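Local coordinates for TATA-box-binding protein (Sulfolobus acidocaldarius, PDB 1MP9) that probably binds the TATA-box promoter element close to the transcription start, acting as a general factor for archaeal genes transcribed by RNA polymerase, at residues Pro148-Leu153 / Met160-Ala165; Pro139-Arg144 / Leu152-Ser157; Glu16-Thr21 / Gln107-Ser112. All coordinates share one frame; numbering follows the deposited sequence.

Contact 1: residues Pro148-Leu153 / Met160-Ala165; sequences PRVVLL and MVITGA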
loop_
_atom_site.group_PDB
_atom_site.type_symbol
_atom_site.label_atom_id
_atom_site.label_comp_id
_atom_site.label_asym_id
_atom_site.label_seq_id
_atom_site.Cartn_x
_atom_site.Cartn_y
_atom_site.Cartn_z
ATOM N N PRO A 148 8.622 -10.984 -3.913
ATOM C CA PRO A 148 9.402 -9.800 -4.284
ATOM C C PRO A 148 8.977 -8.615 -3.412
ATOM O O PRO A 148 7.989 -8.695 -2.696
ATOM C CB PRO A 148 9.009 -9.579 -5.730
ATOM C CG PRO A 148 7.541 -9.994 -5.726
ATOM C CD PRO A 148 7.587 -11.276 -4.931
ATOM N N ARG A 149 9.697 -7.504 -3.521
ATOM C CA ARG A 149 9.409 -6.326 -2.735
ATOM C C ARG A 149 8.321 -5.454 -3.389
ATOM O O ARG A 149 8.616 -4.519 -4.110
ATOM C CB ARG A 149 10.714 -5.564 -2.553
ATOM C CG ARG A 149 10.606 -4.425 -1.590
ATOM C CD ARG A 149 11.983 -3.996 -1.110
ATOM N NE ARG A 149 11.800 -2.900 -0.182
ATOM C CZ ARG A 149 12.161 -1.658 -0.432
ATOM N NH1 ARG A 149 12.743 -1.353 -1.588
ATOM N NH2 ARG A 149 11.902 -0.720 0.460
ATOM N N VAL A 150 7.065 -5.780 -3.124
ATOM C CA VAL A 150 5.953 -5.069 -3.745
ATOM C C VAL A 150 4.875 -4.790 -2.732
ATOM O O VAL A 150 4.862 -5.350 -1.633
ATOM C CB VAL A 150 5.304 -5.928 -4.914
ATOM C CG1 VAL A 150 6.376 -6.299 -5.968
ATOM C CG2 VAL A 150 4.708 -7.252 -4.360
ATOM N N VAL A 151 3.949 -3.929 -3.102
ATOM C CA VAL A 151 2.825 -3.656 -2.226
ATOM C C VAL A 151 1.610 -4.111 -3.036
ATOM O O VAL A 151 1.509 -3.845 -4.239
ATOM C CB VAL A 151 2.707 -2.161 -1.868
ATOM C CG1 VAL A 151 1.350 -1.900 -1.202
ATOM C CG2 VAL A 151 3.851 -1.745 -0.893
ATOM N N LEU A 152 0.712 -4.830 -2.380
ATOM C CA LEU A 152 -0.476 -5.327 -3.042
ATOM C C LEU A 152 -1.743 -4.702 -2.498
ATOM O O LEU A 152 -1.870 -4.539 -1.297
ATOM C CB LEU A 152 -0.611 -6.825 -2.815
ATOM C CG LEU A 152 0.576 -7.729 -3.134
ATOM C CD1 LEU A 152 0.190 -9.201 -2.815
ATOM C CD2 LEU A 152 0.956 -7.541 -4.616
ATOM N N LEU A 153 -2.680 -4.363 -3.386
ATOM C CA LEU A 153 -4.009 -3.862 -2.966
ATOM C C LEU A 153 -4.865 -5.055 -3.422
ATOM O O LEU A 153 -4.808 -5.434 -4.579
ATOM C CB LEU A 153 -4.412 -2.601 -3.729
ATOM C CG LEU A 153 -3.417 -1.447 -3.642
ATOM C CD1 LEU A 153 -3.975 -0.245 -4.388
ATOM C CD2 LEU A 153 -3.180 -1.055 -2.181
ATOM N N MET A 160 -6.849 -6.922 -8.061
ATOM C CA MET A 160 -5.666 -6.578 -7.290
ATOM C C MET A 160 -4.873 -5.560 -8.046
ATOM O O MET A 160 -4.939 -5.488 -9.287
ATOM C CB MET A 160 -4.715 -7.774 -7.155
ATOM C CG MET A 160 -5.010 -8.863 -6.175
ATOM S SD MET A 160 -3.778 -10.201 -6.558
ATOM C CE MET A 160 -2.240 -9.420 -6.021
ATOM N N VAL A 161 -4.081 -4.807 -7.295
ATOM C CA VAL A 161 -3.172 -3.862 -7.888
ATOM C C VAL A 161 -1.789 -4.269 -7.318
ATOM O O VAL A 161 -1.649 -4.561 -6.112
ATOM C CB VAL A 161 -3.497 -2.435 -7.484
ATOM C CG1 VAL A 161 -2.417 -1.478 -8.024
ATOM C CG2 VAL A 161 -4.859 -2.020 -8.045
ATOM N N ILE A 162 -0.786 -4.327 -8.171
ATOM C CA ILE A 162 0.545 -4.707 -7.707
ATOM C C ILE A 162 1.530 -3.599 -8.069
ATOM O O ILE A 162 1.634 -3.227 -9.243
ATOM C CB ILE A 162 1.038 -6.005 -8.386
ATOM C CG1 ILE A 162 0.047 -7.157 -8.171
ATOM C CG2 ILE A 162 2.409 -6.385 -7.823
ATOM C CD1 ILE A 162 -1.116 -7.214 -9.198
ATOM N N THR A 163 2.246 -3.059 -7.087
ATOM C CA THR A 163 3.211 -2.012 -7.393
ATOM C C THR A 163 4.560 -2.259 -6.675
ATOM O O THR A 163 4.610 -2.903 -5.627
ATOM C CB THR A 163 2.645 -0.591 -7.005
ATOM O OG1 THR A 163 3.596 0.420 -7.336
ATOM C CG2 THR A 163 2.375 -0.497 -5.487
ATOM N N GLY A 164 5.644 -1.741 -7.233
ATOM C CA GLY A 164 6.933 -1.918 -6.579
ATOM C C GLY A 164 7.889 -2.790 -7.372
ATOM O O GLY A 164 9.087 -2.712 -7.192
ATOM N N ALA A 165 7.364 -3.618 -8.262
ATOM C CA ALA A 165 8.221 -4.499 -9.021
ATOM C C ALA A 165 8.974 -3.762 -10.111
ATOM O O ALA A 165 8.503 -2.744 -10.631
ATOM C CB ALA A 165 7.403 -5.616 -9.639
HETATM O O HOH W 1 10.355 -2.454 -4.677
#
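V150-L153 and M160-T163 run antiparallel as neighbouring strands, their axes 4.7 Å apart at the closest point and 166° between their directions. V151 and T163 form one hydrogen-bonded pair, with V151 N 2.8 Å from T163 O; L153 and V161 form the second, with L153 N 2.9 Å from V161 O. Between them sits the non-hydrogen-bonded pair L152 and I162. L152 sends CD2 alongside I162, 3.7 Å from its CG1 and as near its CG2, so one methyl touches both branches. M160 joins from the far end: its chain bends at the sulfur (chi3 69°), and this brings CE against both methyls of L152. This face packs onto helix 168-184, where I162 meets V175.

The opposite face carries V151, L153, V161 and T163. L153 lies beside V161 with CD1 3.8 Å from V161 CB, while T163 CG2, held between its backbone N and carbonyl carbon, rests 4.0 Å from V151 CB. T163 also packs on V110 of strand 103-114. In this crystal the second subunit packs on this face, M132 of that chain touching T163.

At the open end of the hairpin the second strand turns a corner at G164, which takes a positive phi, 113°, and R149 nearby is the centre of an inverse gamma turn. One water donates to both R149 O and G164 O, 2.8 Å from the latter, and spans the gap. The R149 guanidinium is engaged elsewhere, in a salt bridge with D146 of the second subunit. The whole is a beta hairpin of the TBP saddle: the face of L152 and I162 lies against a helix on the convex side, and that of V151, L153, V161 and T163 belongs to the concave side, which in TBP relatives receives DNA.

Contact 2: residues Pro139-Arg144 / Leu152-Ser157; sequences PGLIYR and LLIFSS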
loop_
_atom_site.group_PDB
_atom_site.type_symbol
_atom_site.label_atom_id
_atom_site.label_comp_id
_atom_site.label_asym_id
_atom_site.label_seq_id
_atom_site.Cartn_x
_atom_site.Cartn_y
_atom_site.Cartn_z
ATOM N N PRO A 139 -11.160 0.391 1.010
ATOM C CA PRO A 139 -11.957 -0.818 0.786
ATOM C C PRO A 139 -11.228 -2.145 0.570
ATOM O O PRO A 139 -11.824 -3.221 0.678
ATOM C CB PRO A 139 -12.851 -0.409 -0.375
ATOM C CG PRO A 139 -11.882 0.432 -1.217
ATOM C CD PRO A 139 -11.176 1.276 -0.174
ATOM N N GLY A 140 -9.938 -2.098 0.315
ATOM C CA GLY A 140 -9.245 -3.354 0.115
ATOM C C GLY A 140 -8.295 -3.687 1.251
ATOM O O GLY A 140 -8.258 -2.969 2.254
ATOM N N LEU A 141 -7.562 -4.788 1.087
ATOM C CA LEU A 141 -6.559 -5.256 2.039
ATOM C C LEU A 141 -5.208 -4.863 1.426
ATOM O O LEU A 141 -4.963 -5.104 0.237
ATOM C CB LEU A 141 -6.637 -6.783 2.183
ATOM C CG LEU A 141 -5.681 -7.426 3.223
ATOM C CD1 LEU A 141 -6.306 -8.676 3.815
ATOM C CD2 LEU A 141 -4.356 -7.760 2.602
ATOM N N ILE A 142 -4.340 -4.246 2.210
ATOM C CA ILE A 142 -3.052 -3.855 1.687
ATOM C C ILE A 142 -2.035 -4.802 2.296
ATOM O O ILE A 142 -1.986 -4.989 3.513
ATOM C CB ILE A 142 -2.714 -2.379 2.055
ATOM C CG1 ILE A 142 -3.773 -1.458 1.448
ATOM C CG2 ILE A 142 -1.305 -2.000 1.538
ATOM C CD1 ILE A 142 -3.610 0.025 1.815
ATOM N N TYR A 143 -1.231 -5.399 1.436
ATOM C CA TYR A 143 -0.226 -6.358 1.870
ATOM C C TYR A 143 1.164 -5.903 1.392
ATOM O O TYR A 143 1.392 -5.676 0.192
ATOM C CB TYR A 143 -0.564 -7.736 1.284
ATOM C CG TYR A 143 0.333 -8.844 1.751
ATOM C CD1 TYR A 143 0.108 -9.467 2.973
ATOM C CD2 TYR A 143 1.418 -9.257 0.989
ATOM C CE1 TYR A 143 0.950 -10.491 3.434
ATOM C CE2 TYR A 143 2.275 -10.275 1.434
ATOM C CZ TYR A 143 2.030 -10.892 2.661
ATOM O OH TYR A 143 2.828 -11.921 3.119
ATOM N N ARG A 144 2.069 -5.714 2.334
ATOM C CA ARG A 144 3.431 -5.302 2.012
ATOM C C ARG A 144 4.234 -6.609 1.944
ATOM O O ARG A 144 4.482 -7.270 2.971
ATOM C CB ARG A 144 3.975 -4.387 3.110
ATOM C CG ARG A 144 5.379 -3.837 2.761
ATOM C CD ARG A 144 5.859 -2.834 3.795
ATOM N NE ARG A 144 7.199 -2.305 3.476
ATOM C CZ ARG A 144 7.674 -1.119 3.859
ATOM N NH1 ARG A 144 6.929 -0.265 4.576
ATOM N NH2 ARG A 144 8.938 -0.807 3.556
ATOM N N LEU A 152 0.712 -4.830 -2.380
ATOM C CA LEU A 152 -0.476 -5.327 -3.042
ATOM C C LEU A 152 -1.743 -4.702 -2.498
ATOM O O LEU A 152 -1.870 -4.539 -1.297
ATOM C CB LEU A 152 -0.611 -6.825 -2.815
ATOM C CG LEU A 152 0.576 -7.729 -3.134
ATOM C CD1 LEU A 152 0.190 -9.201 -2.815
ATOM C CD2 LEU A 152 0.956 -7.541 -4.616
ATOM N N LEU A 153 -2.680 -4.363 -3.386
ATOM C CA LEU A 153 -4.009 -3.862 -2.966
ATOM C C LEU A 153 -4.865 -5.055 -3.422
ATOM O O LEU A 153 -4.808 -5.434 -4.579
ATOM C CB LEU A 153 -4.412 -2.601 -3.729
ATOM C CG LEU A 153 -3.417 -1.447 -3.642
ATOM C CD1 LEU A 153 -3.975 -0.245 -4.388
ATOM C CD2 LEU A 153 -3.180 -1.055 -2.181
ATOM N N ILE A 154 -5.629 -5.650 -2.521
ATOM C CA ILE A 154 -6.432 -6.849 -2.838
ATOM C C ILE A 154 -7.884 -6.576 -2.479
ATOM O O ILE A 154 -8.205 -6.262 -1.334
ATOM C CB ILE A 154 -5.939 -8.054 -1.989
ATOM C CG1 ILE A 154 -4.448 -8.311 -2.281
ATOM C CG2 ILE A 154 -6.805 -9.334 -2.273
ATOM C CD1 ILE A 154 -3.843 -9.276 -1.216
ATOM N N PHE A 155 -8.759 -6.708 -3.460
ATOM C CA PHE A 155 -10.161 -6.424 -3.233
ATOM C C PHE A 155 -10.958 -7.703 -3.161
ATOM O O PHE A 155 -10.562 -8.756 -3.710
ATOM C CB PHE A 155 -10.687 -5.504 -4.337
ATOM C CG PHE A 155 -9.930 -4.196 -4.449
ATOM C CD1 PHE A 155 -8.896 -4.050 -5.368
ATOM C CD2 PHE A 155 -10.263 -3.108 -3.636
ATOM C CE1 PHE A 155 -8.194 -2.841 -5.483
ATOM C CE2 PHE A 155 -9.561 -1.885 -3.741
ATOM C CZ PHE A 155 -8.520 -1.765 -4.674
ATOM N N SER A 156 -12.103 -7.615 -2.501
ATOM C CA SER A 156 -12.931 -8.788 -2.290
ATOM C C SER A 156 -13.358 -9.441 -3.596
ATOM O O SER A 156 -13.565 -10.650 -3.635
ATOM C CB SER A 156 -14.134 -8.415 -1.420
ATOM O OG SER A 156 -15.025 -7.626 -2.163
ATOM N N SER A 157 -13.424 -8.650 -4.677
ATOM C CA SER A 157 -13.814 -9.171 -5.980
ATOM C C SER A 157 -12.723 -10.026 -6.630
ATOM O O SER A 157 -12.961 -10.667 -7.668
ATOM C CB SER A 157 -14.082 -8.020 -6.934
ATOM O OG SER A 157 -12.839 -7.377 -7.185
HETATM O O HOH W 2 -12.654 -4.988 -1.503
#
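L141-Y143 and L152-I154 pair in a two-stranded antiparallel hairpin toward one end of the long sheet, with only the short strand 131-132 beyond it. The strands diverge slightly from antiparallel, at 154°. Two hydrogen-bonded pairs hold them: L141 N lies 2.9 Å from I154 O in an almost linear bond (173° at the hydrogen), and L152 N lies 2.8 Å from Y143 O.

Side chains alternate between two layers. On the helix side, with CG anti to the backbone N (chi1 -175°), the Y143 ring leads away from the neighbouring strand, and of its atoms CD2 comes near L152, 4.0 Å from CD1, which approaches obliquely. L141 and I154 stand side by side there, CD2 of L141 being 4.1 Å from CD1 of I154. On the same face L152 and I154 pack on I178 of helix 168-184, while L141 reaches helix 121-127 at L121 and A124. On the other layer I142 CG1 meets L153 CD2 at 3.7 Å, and the second subunit closes over this pair with its own I142 and L153.

Beyond the last bridge the F155 ring meets P139 and G140. P139 CG comes to its edge, 4.1 Å from CE2, G140 CA lies obliquely to it, and K159 makes a cation-pi contact. A water donates to P139 O and accepts from S156 N, 2.9 Å from its oxygen, bridging the two backbones in plane at the ring's edge. By its place in the family motif, F155 stands where TBP relatives carry a phenylalanine that wedges between base pairs at an end of the TATA box, and it probably does the same here.

Contact 3: residues Glu16-Thr21 / Gln107-Ser112; sequences ENIVAT and QNIVAS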
loop_
_atom_site.group_PDB
_atom_site.type_symbol
_atom_site.label_atom_id
_atom_site.label_comp_id
_atom_site.label_asym_id
_atom_site.label_seq_id
_atom_site.Cartn_x
_atom_site.Cartn_y
_atom_site.Cartn_z
ATOM N N GLU A 16 -0.296 -2.095 -16.229
ATOM C CA GLU A 16 -0.995 -0.826 -16.395
ATOM C C GLU A 16 -0.026 0.300 -16.744
ATOM O O GLU A 16 -0.383 1.214 -17.467
ATOM C CB GLU A 16 -1.717 -0.462 -15.089
ATOM C CG GLU A 16 -2.768 -1.492 -14.619
ATOM C CD GLU A 16 -3.873 -1.697 -15.647
ATOM O OE1 GLU A 16 -3.998 -0.854 -16.549
ATOM O OE2 GLU A 16 -4.615 -2.698 -15.559
ATOM N N ASN A 17 1.193 0.254 -16.214
ATOM C CA ASN A 17 2.131 1.324 -16.481
ATOM C C ASN A 17 3.534 0.949 -16.066
ATOM O O ASN A 17 3.742 0.184 -15.131
ATOM C CB ASN A 17 1.761 2.600 -15.707
ATOM C CG ASN A 17 2.613 3.781 -16.118
ATOM O OD1 ASN A 17 2.873 3.961 -17.304
ATOM N ND2 ASN A 17 3.030 4.607 -15.160
ATOM N N ILE A 18 4.497 1.507 -16.771
ATOM C CA ILE A 18 5.888 1.271 -16.435
ATOM C C ILE A 18 6.537 2.647 -16.285
ATOM O O ILE A 18 6.296 3.538 -17.103
ATOM C CB ILE A 18 6.611 0.511 -17.549
ATOM C CG1 ILE A 18 6.005 -0.890 -17.705
ATOM C CG2 ILE A 18 8.132 0.448 -17.232
ATOM C CD1 ILE A 18 6.531 -1.645 -18.885
ATOM N N VAL A 19 7.314 2.835 -15.230
ATOM C CA VAL A 19 8.026 4.100 -15.067
ATOM C C VAL A 19 9.482 3.707 -15.212
ATOM O O VAL A 19 9.960 2.816 -14.494
ATOM C CB VAL A 19 7.811 4.765 -13.651
ATOM C CG1 VAL A 19 8.610 6.113 -13.566
ATOM C CG2 VAL A 19 6.341 5.060 -13.421
ATOM N N ALA A 20 10.182 4.344 -16.148
ATOM C CA ALA A 20 11.592 4.026 -16.350
ATOM C C ALA A 20 12.434 5.300 -16.462
ATOM O O ALA A 20 11.921 6.386 -16.733
ATOM C CB ALA A 20 11.785 3.158 -17.655
ATOM N N THR A 21 13.730 5.113 -16.300
ATOM C CA THR A 21 14.713 6.170 -16.366
ATOM C C THR A 21 15.650 5.955 -17.557
ATOM O O THR A 21 16.030 4.818 -17.858
ATOM C CB THR A 21 15.530 6.179 -15.065
ATOM O OG1 THR A 21 14.802 6.903 -14.073
ATOM C CG2 THR A 21 16.847 6.841 -15.263
ATOM N N GLN A 107 12.132 1.712 -13.177
ATOM C CA GLN A 107 12.003 2.181 -11.803
ATOM C C GLN A 107 10.818 1.537 -11.105
ATOM O O GLN A 107 10.910 1.215 -9.942
ATOM C CB GLN A 107 11.840 3.708 -11.751
ATOM C CG GLN A 107 13.030 4.446 -12.335
ATOM C CD GLN A 107 14.317 3.971 -11.705
ATOM O OE1 GLN A 107 14.423 3.921 -10.491
ATOM N NE2 GLN A 107 15.298 3.604 -12.523
ATOM N N ASN A 108 9.702 1.366 -11.798
ATOM C CA ASN A 108 8.543 0.736 -11.162
ATOM C C ASN A 108 7.593 0.237 -12.232
ATOM O O ASN A 108 7.522 0.804 -13.314
ATOM C CB ASN A 108 7.756 1.729 -10.273
ATOM C CG ASN A 108 6.572 1.056 -9.532
ATOM O OD1 ASN A 108 5.473 1.628 -9.391
ATOM N ND2 ASN A 108 6.806 -0.120 -9.035
ATOM N N ILE A 109 6.878 -0.832 -11.905
ATOM C CA ILE A 109 5.890 -1.381 -12.802
ATOM C C ILE A 109 4.598 -1.415 -12.004
ATOM O O ILE A 109 4.598 -1.860 -10.858
ATOM C CB ILE A 109 6.247 -2.809 -13.216
ATOM C CG1 ILE A 109 7.530 -2.797 -14.057
ATOM C CG2 ILE A 109 5.074 -3.417 -14.016
ATOM C CD1 ILE A 109 7.967 -4.181 -14.511
ATOM N N VAL A 110 3.509 -0.893 -12.556
ATOM C CA VAL A 110 2.251 -0.976 -11.825
ATOM C C VAL A 110 1.417 -1.937 -12.652
ATOM O O VAL A 110 1.292 -1.771 -13.865
ATOM C CB VAL A 110 1.492 0.379 -11.743
ATOM C CG1 VAL A 110 0.094 0.127 -11.058
ATOM C CG2 VAL A 110 2.328 1.424 -10.937
ATOM N N ALA A 111 0.875 -2.962 -12.025
ATOM C CA ALA A 111 0.052 -3.917 -12.770
ATOM C C ALA A 111 -1.206 -4.173 -12.028
ATOM O O ALA A 111 -1.308 -3.868 -10.831
ATOM C CB ALA A 111 0.779 -5.282 -12.927
ATOM N N SER A 112 -2.178 -4.734 -12.736
ATOM C CA SER A 112 -3.411 -5.133 -12.083
ATOM C C SER A 112 -3.502 -6.646 -12.314
ATOM O O SER A 112 -2.744 -7.225 -13.128
ATOM C CB SER A 112 -4.641 -4.451 -12.683
ATOM O OG SER A 112 -4.754 -4.717 -14.069
#
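V110 O is gripped by two backbone donors, E16 N at 2.9 Å and N17 N at 3.1 Å, and V19 O is gripped in the same way by Q107 N and N108 N. Each site is a classic beta bulge: E16 and N17 together face V110, and Q107 and N108 together face V19. One bulge lies on each strand, E16-N17 in repeat 1 and Q107-N108 in repeat 2, which makes the pairing nearly two-fold symmetric; the strand directions differ by 177°. Between the bulges V19 N donates to N108 O at 2.8 Å, almost straight, and V110 N to N17 O.

At the ends of the pairing side chains meet. E16 bends at chi2 (-60°), bringing OE2 to S112 OG at 2.5 Å, where the hydroxyl donates to the anti lone pair of that oxygen; the same OE2 also accepts from N14. At the other end Q107 crosses T21, its CG 3.5 Å from T21 OG1. In the middle I18 and I109 only graze, CG1 to CG1 at 4.4 Å. N17 ND2 donates to T72 OG1 on the adjacent strand 68-72 and to E134 OE2 of the second subunit.

The pair thus joins repeat 1 to repeat 2 at the heart of the sheet: strand 68-72 flanks 16-21, strand 159-165 flanks 107-112, and helix 168-184 lies against I109 and A111 through V171.

Overall arrangement
Contacts 1 and 2 are adjacent seams of one antiparallel sheet; a single seam separates contact 3 from contact 1. Contacts 1 and 2 share strand 150-154, and with it L152 and L153; their centres lie about 10 Å apart and V151 CG1 packs 3.8 Å from I142 CG2. Contact 3 joins the two repeats, and its 107-112 strand borders the 160-165 strand of contact 1, where I162 N lies 2.7 Å from A111 O, a probable hydrogen bond; those centres are about 11 Å apart. Contacts 2 and 3 do not touch, their nearest atoms about 7 Å apart. All three meet the second subunit, which packs largely on the concave face, the one that binds DNA in TBP relatives and probably here.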